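Local atomic coordinates of acyl-CoA synthetase (AMP-forming)/AMP-acid ligase II-like protein (Dyadobacter fermentans, PDB entry 4GS5), a protein that probably activates carboxylic acids with ATP as acyl-adenylates and joins them to coenzyme A. Residues 112-115 and 116-119; 179-182 and 183-186; 336-339 and 340-344. All coordinates share one frame; numbering follows the deposited sequence.

Contact 1: residues 112-115 and 116-119; sequences TANP and LAGL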
loop_
_atom_site.group_PDB
_atom_site.type_symbol
_atom_site.label_atom_id
_atom_site.label_comp_id
_atom_site.label_asym_id
_atom_site.label_seq_id
_atom_site.Cartn_x
_atom_site.Cartn_y
_atom_site.Cartn_z
ATOM N N THR A 112 -14.816 4.507 14.256
ATOM C CA THR A 112 -15.118 3.194 14.805
ATOM C C THR A 112 -15.024 2.193 13.660
ATOM O O THR A 112 -14.809 2.583 12.509
ATOM C CB THR A 112 -16.540 3.109 15.372
ATOM O OG1 THR A 112 -17.477 3.389 14.324
ATOM C CG2 THR A 112 -16.731 4.096 16.482
ATOM N N ALA A 113 -15.200 0.912 13.976
ATOM C CA ALA A 113 -15.067 -0.156 12.983
ATOM C C ALA A 113 -16.204 -0.114 11.972
ATOM O O ALA A 113 -16.042 -0.509 10.812
ATOM C CB ALA A 113 -15.027 -1.514 13.665
ATOM N N ASN A 114 -17.361 0.358 12.420
ATOM C CA ASN A 114 -18.524 0.438 11.548
ATOM C C ASN A 114 -19.095 1.845 11.513
ATOM O O ASN A 114 -19.903 2.210 12.369
ATOM C CB ASN A 114 -19.602 -0.559 11.978
ATOM C CG ASN A 114 -20.704 -0.711 10.934
ATOM O OD1 ASN A 114 -21.062 0.252 10.238
ATOM N ND2 ASN A 114 -21.239 -1.928 10.814
ATOM N N PRO A 115 -18.669 2.635 10.521
ATOM C CA PRO A 115 -19.081 4.034 10.367
ATOM C C PRO A 115 -20.582 4.229 10.123
ATOM O O PRO A 115 -21.072 5.337 10.331
ATOM C CB PRO A 115 -18.283 4.504 9.147
ATOM C CG PRO A 115 -17.819 3.264 8.478
ATOM C CD PRO A 115 -17.648 2.246 9.536
ATOM N N LEU A 116 -21.289 3.193 9.681
ATOM C CA LEU A 116 -22.720 3.315 9.413
ATOM C C LEU A 116 -23.561 2.877 10.600
ATOM O O LEU A 116 -24.767 3.127 10.646
ATOM C CB LEU A 116 -23.116 2.491 8.187
ATOM C CG LEU A 116 -22.708 3.019 6.813
ATOM C CD1 LEU A 116 -23.414 2.203 5.732
ATOM C CD2 LEU A 116 -23.041 4.498 6.670
ATOM N N ALA A 117 -22.920 2.228 11.562
ATOM C CA ALA A 117 -23.649 1.585 12.652
ATOM C C ALA A 117 -24.488 2.561 13.458
ATOM O O ALA A 117 -25.615 2.245 13.844
ATOM C CB ALA A 117 -22.696 0.820 13.568
ATOM N N GLY A 118 -23.944 3.746 13.710
ATOM C CA GLY A 118 -24.605 4.700 14.587
ATOM C C GLY A 118 -25.628 5.619 13.942
ATOM O O GLY A 118 -26.440 6.235 14.628
ATOM N N LEU A 119 -25.584 5.749 12.624
ATOM C CA LEU A 119 -26.454 6.715 11.969
ATOM C C LEU A 119 -27.313 6.118 10.868
ATOM O O LEU A 119 -26.798 5.661 9.849
ATOM C CB LEU A 119 -25.629 7.876 11.410
ATOM C CG LEU A 119 -24.621 7.531 10.314
ATOM C CD1 LEU A 119 -23.251 8.100 10.647
ATOM C CD2 LEU A 119 -24.544 6.028 10.109
#

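Contact 2: residues 179-182 and 183-186; sequences YGMT and ETVS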
loop_
_atom_site.group_PDB
_atom_site.type_symbol
_atom_site.label_atom_id
_atom_site.label_comp_id
_atom_site.label_asym_id
_atom_site.label_seq_id
_atom_site.Cartn_x
_atom_site.Cartn_y
_atom_site.Cartn_z
ATOM N N TYR A 179 -2.831 4.219 -3.487
ATOM C CA TYR A 179 -1.413 3.967 -3.249
ATOM C C TYR A 179 -0.802 5.307 -2.864
ATOM O O TYR A 179 -0.982 6.291 -3.575
ATOM C CB TYR A 179 -0.727 3.431 -4.508
ATOM C CG TYR A 179 0.789 3.328 -4.389
ATOM C CD1 TYR A 179 1.390 2.177 -3.900
ATOM C CD2 TYR A 179 1.615 4.377 -4.800
ATOM C CE1 TYR A 179 2.786 2.072 -3.809
ATOM C CE2 TYR A 179 2.998 4.285 -4.714
ATOM C CZ TYR A 179 3.578 3.131 -4.223
ATOM O OH TYR A 179 4.951 3.040 -4.143
ATOM N N GLY A 180 -0.112 5.358 -1.731
ATOM C CA GLY A 180 0.490 6.599 -1.281
ATOM C C GLY A 180 1.373 6.364 -0.075
ATOM O O GLY A 180 1.618 5.220 0.320
HETATM N N MSE A 181 1.881 7.455 0.492
HETATM C CA MSE A 181 2.713 7.388 1.678
HETATM C C MSE A 181 2.679 8.775 2.338
HETATM O O MSE A 181 2.242 9.746 1.719
HETATM C CB MSE A 181 4.132 7.032 1.265
HETATM C CG MSE A 181 4.767 8.087 0.364
HETATM SE SE MSE A 181 5.783 7.351 -1.147
HETATM C CE MSE A 181 4.375 6.331 -2.025
ATOM N N THR A 182 3.145 8.879 3.578
ATOM C CA THR A 182 3.128 10.170 4.257
ATOM C C THR A 182 3.943 11.208 3.477
ATOM O O THR A 182 3.550 12.377 3.409
ATOM C CB THR A 182 3.616 10.086 5.731
ATOM O OG1 THR A 182 5.046 10.129 5.768
ATOM C CG2 THR A 182 3.143 8.812 6.386
ATOM N N GLU A 183 5.073 10.787 2.894
ATOM C CA GLU A 183 5.912 11.699 2.097
ATOM C C GLU A 183 5.200 12.291 0.873
ATOM O O GLU A 183 5.669 13.255 0.273
ATOM C CB GLU A 183 7.219 11.023 1.666
ATOM C CG GLU A 183 8.361 11.156 2.664
ATOM C CD GLU A 183 9.731 10.995 2.011
ATOM O OE1 GLU A 183 10.446 12.012 1.847
ATOM O OE2 GLU A 183 10.096 9.853 1.661
ATOM N N THR A 184 4.072 11.711 0.492
ATOM C CA THR A 184 3.293 12.264 -0.613
ATOM C C THR A 184 1.994 12.864 -0.087
ATOM O O THR A 184 1.064 13.132 -0.853
ATOM C CB THR A 184 3.033 11.217 -1.754
ATOM O OG1 THR A 184 2.309 10.087 -1.250
ATOM C CG2 THR A 184 4.364 10.742 -2.372
ATOM N N VAL A 185 1.986 13.101 1.227
ATOM C CA VAL A 185 0.818 13.541 1.990
ATOM C C VAL A 185 -0.246 12.452 2.043
ATOM O O VAL A 185 -0.528 11.895 3.112
ATOM C CB VAL A 185 0.206 14.845 1.442
ATOM C CG1 VAL A 185 -0.861 15.362 2.400
ATOM C CG2 VAL A 185 1.285 15.883 1.240
ATOM N N SER A 186 -0.819 12.157 0.881
ATOM C CA SER A 186 -1.837 11.128 0.731
ATOM C C SER A 186 -1.542 10.307 -0.537
ATOM O O SER A 186 -0.389 9.995 -0.848
ATOM C CB SER A 186 -3.221 11.785 0.629
ATOM O OG SER A 186 -4.260 10.898 1.005
#

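Contact 3: residues 336-339 and 340-344; sequences AKTQ and TDKID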
loop_
_atom_site.group_PDB
_atom_site.type_symbol
_atom_site.label_atom_id
_atom_site.label_comp_id
_atom_site.label_asym_id
_atom_site.label_seq_id
_atom_site.Cartn_x
_atom_site.Cartn_y
_atom_site.Cartn_z
ATOM N N ALA A 336 28.213 -16.964 5.901
ATOM C CA ALA A 336 28.555 -15.725 6.586
ATOM C C ALA A 336 27.344 -15.217 7.341
ATOM O O ALA A 336 26.212 -15.318 6.862
ATOM C CB ALA A 336 29.028 -14.679 5.593
ATOM N N LYS A 337 27.576 -14.668 8.527
ATOM C CA LYS A 337 26.470 -14.191 9.338
ATOM C C LYS A 337 26.642 -12.740 9.766
ATOM O O LYS A 337 27.759 -12.285 10.022
ATOM C CB LYS A 337 26.257 -15.104 10.543
ATOM C CG LYS A 337 25.042 -15.990 10.393
ATOM C CD LYS A 337 25.339 -17.410 10.808
ATOM C CE LYS A 337 24.220 -18.336 10.363
ATOM N NZ LYS A 337 24.576 -19.765 10.575
ATOM N N THR A 338 25.528 -12.022 9.817
ATOM C CA THR A 338 25.520 -10.630 10.249
ATOM C C THR A 338 25.760 -10.548 11.754
ATOM O O THR A 338 26.074 -11.553 12.396
ATOM C CB THR A 338 24.176 -9.968 9.943
ATOM O OG1 THR A 338 23.177 -10.509 10.814
ATOM C CG2 THR A 338 23.778 -10.213 8.487
ATOM N N GLN A 339 25.612 -9.354 12.318
ATOM C CA GLN A 339 25.778 -9.185 13.758
ATOM C C GLN A 339 24.520 -9.617 14.502
ATOM O O GLN A 339 24.538 -9.835 15.716
ATOM C CB GLN A 339 26.117 -7.737 14.099
ATOM C CG GLN A 339 27.597 -7.467 14.233
ATOM C CD GLN A 339 27.874 -6.203 15.019
ATOM O OE1 GLN A 339 28.584 -6.227 16.026
ATOM N NE2 GLN A 339 27.309 -5.088 14.566
ATOM N N THR A 340 23.428 -9.731 13.760
ATOM C CA THR A 340 22.159 -10.175 14.309
ATOM C C THR A 340 21.957 -11.688 14.114
ATOM O O THR A 340 20.881 -12.220 14.393
ATOM C CB THR A 340 21.008 -9.409 13.655
ATOM O OG1 THR A 340 21.143 -9.486 12.231
ATOM C CG2 THR A 340 21.044 -7.943 14.074
ATOM N N ASP A 341 23.009 -12.360 13.643
ATOM C CA ASP A 341 23.024 -13.804 13.389
ATOM C C ASP A 341 22.143 -14.228 12.214
ATOM O O ASP A 341 21.603 -15.339 12.183
ATOM C CB ASP A 341 22.669 -14.623 14.631
ATOM C CG ASP A 341 23.211 -16.046 14.552
ATOM O OD1 ASP A 341 24.258 -16.233 13.894
ATOM O OD2 ASP A 341 22.607 -16.970 15.140
ATOM N N LYS A 342 22.004 -13.333 11.248
ATOM C CA LYS A 342 21.279 -13.648 10.036
ATOM C C LYS A 342 22.285 -13.982 8.938
ATOM O O LYS A 342 23.402 -13.450 8.920
ATOM C CB LYS A 342 20.394 -12.463 9.643
ATOM C CG LYS A 342 19.505 -11.995 10.791
ATOM C CD LYS A 342 18.714 -10.759 10.430
ATOM C CE LYS A 342 17.882 -10.281 11.625
ATOM N NZ LYS A 342 17.062 -9.079 11.263
ATOM N N ILE A 343 21.905 -14.884 8.043
ATOM C CA ILE A 343 22.750 -15.201 6.903
ATOM C C ILE A 343 23.016 -13.925 6.117
ATOM O O ILE A 343 22.084 -13.260 5.669
ATOM C CB ILE A 343 22.079 -16.238 5.973
ATOM C CG1 ILE A 343 21.841 -17.547 6.726
ATOM C CG2 ILE A 343 22.939 -16.501 4.724
ATOM C CD1 ILE A 343 20.870 -18.477 6.032
ATOM N N ASP A 344 24.283 -13.564 5.968
ATOM C CA ASP A 344 24.632 -12.537 5.003
ATOM C C ASP A 344 24.763 -13.251 3.667
ATOM O O ASP A 344 25.815 -13.821 3.366
ATOM C CB ASP A 344 25.951 -11.870 5.370
ATOM C CG ASP A 344 26.225 -10.618 4.546
ATOM O OD1 ASP A 344 25.781 -10.547 3.379
ATOM O OD2 ASP A 344 26.895 -9.705 5.066
#

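Contact 1: residues 112-115 and 116-119
N114 turns its carboxamide toward L116 and A117, the two residues beyond P115. Its CG sits anti to the backbone N (chi1 -168°), which brings OD1 round to the L116 amide. OD1 accepts a hydrogen bond from L116 N at 3.0 Å. The donor lies in the carboxamide plane, but the N-H is bent to 137°. The same side chain lies alongside A117, whose CB is 3.6 Å from N114 CG. A117 N also bonds to the main-chain N114 O at 3.1 Å, from above that carbonyl plane. The other amide end, ND2, is fixed by T143 OG1. The P115 ring packs on Q133 and I137 of helix 131-139. Farther on, the fork of L119 faces the P115 carbonyl, with CD1 and CD2 each 3.5 Å from P115 O. L116 goes a different way and packs on A122 and L150. A type I beta turn at 114-117, with an Asx turn set into its first half at an Asn-Pro step, gives this connection between strands 105-109 and 126-129 its shape.

Contact 2: residues 179-182 and 183-186
M181 and T184 meet at the close-packed centre of this turn. The bent side chain of M181, a selenomethionine, crosses that of T184 at a slant, with CG 3.6 Å from T184 OG1 and SE 3.9 Å from T184 CG2. T184 is buried and also packs on I220. Its OG1 stands between its own backbone N and carbonyl carbon (chi1 60°), which turns the hydroxyl inward. There it lies 3.0 Å from M181 O and 2.7 Å from S186 O, and its one proton could serve either. M181 O is also bound by T184 N, at 3.0 Å. G180 closes this side: its CA makes a C-H contact of 3.5 Å with S186 O, and a CB there would clash with that oxygen. V185 N binds T182 O at 2.8 Å. V185 itself has a positive phi of 67°, and a weak bond from S186 N to T184 O closes a gamma turn. A valine in place of T184 has no hydroxyl, and S186 O would probably lose this partner, M181 O would keep only the T184 N bond of the two described, and the S186 end would be freer to move. The T182-E183 side is looser. T182 is exposed, and the extended E183 side chain leads away from the turn, although it still touches V230. The sequence YGMTE and this tight turn after strand 175-180 fit the conserved YGxTE motif of the AMP-forming ligase family, which in relatives lines the adenylate pocket.

Contact 3: residues 336-339 and 340-344
The methylene chain of K337 lies obliquely over D341, with CD 3.5 Å from D341 OD1. The charges do not meet: K337 NZ stays 4.9 Å from that oxygen. Both residues belong to a tight hairpin, a type I beta turn at 338-341 followed by a G1 bulge. D341 is the bulge residue and has the positive phi (69°) usual at this position. The sequence KTQTDKI resembles the C-terminal lysine motif of the AMP-forming ligases, and K342 probably stands where relatives carry the conserved lysine of that motif.

T338 ties the loop together from inside. With chi1 at 71°, its OG1 is brought over the turn, within reach of both T340 OG1 and K342 N. It shares a short hydrogen bond of 2.7 Å with T340 OG1, in which either hydroxyl may donate. It also accepts K342 N at 3.1 Å, along a fairly straight N-H. The methyl CG2 of T338 rests 3.3 Å from K342 O. That carbonyl is gripped in turn by T338 N at 2.7 Å, a donor in the carbonyl plane with an almost linear N-H (167°). The turn bond proper, D341 N to T338 O, is weak.

Beyond the turn the two arms form a single beta bridge, K337 with I343. The K342 side chain runs out extended, away from the loop. A336 sits on A347 and K351 of helix 345-351, which joins the open end of the hairpin to the helix. D344 takes part twice there: its N binds A336 O at 2.8 Å from above the carbonyl plane, and as the N-cap its OD1 accepts A347 N.

The three local turns follow one another along the chain without touching. Contacts 1 and 2 both belong to the AMP-binding part of the chain, with nearest atoms about 17 Å apart. Contact 3 lies on the other side of the chain's centre from contact 1, their centres 48 Å apart. By analogy with relatives, contacts 2 and 3 hold two motifs that serve the same adenylate site when the C-terminal part swings in. Here their nearest atoms are about 22 Å apart, consistent with a state in which the 336-344 hairpin is withdrawn. Ethanediol molecules, probably from the crystallisation liquor, lie near S186 and I343. Contact 1 is a peripheral turn.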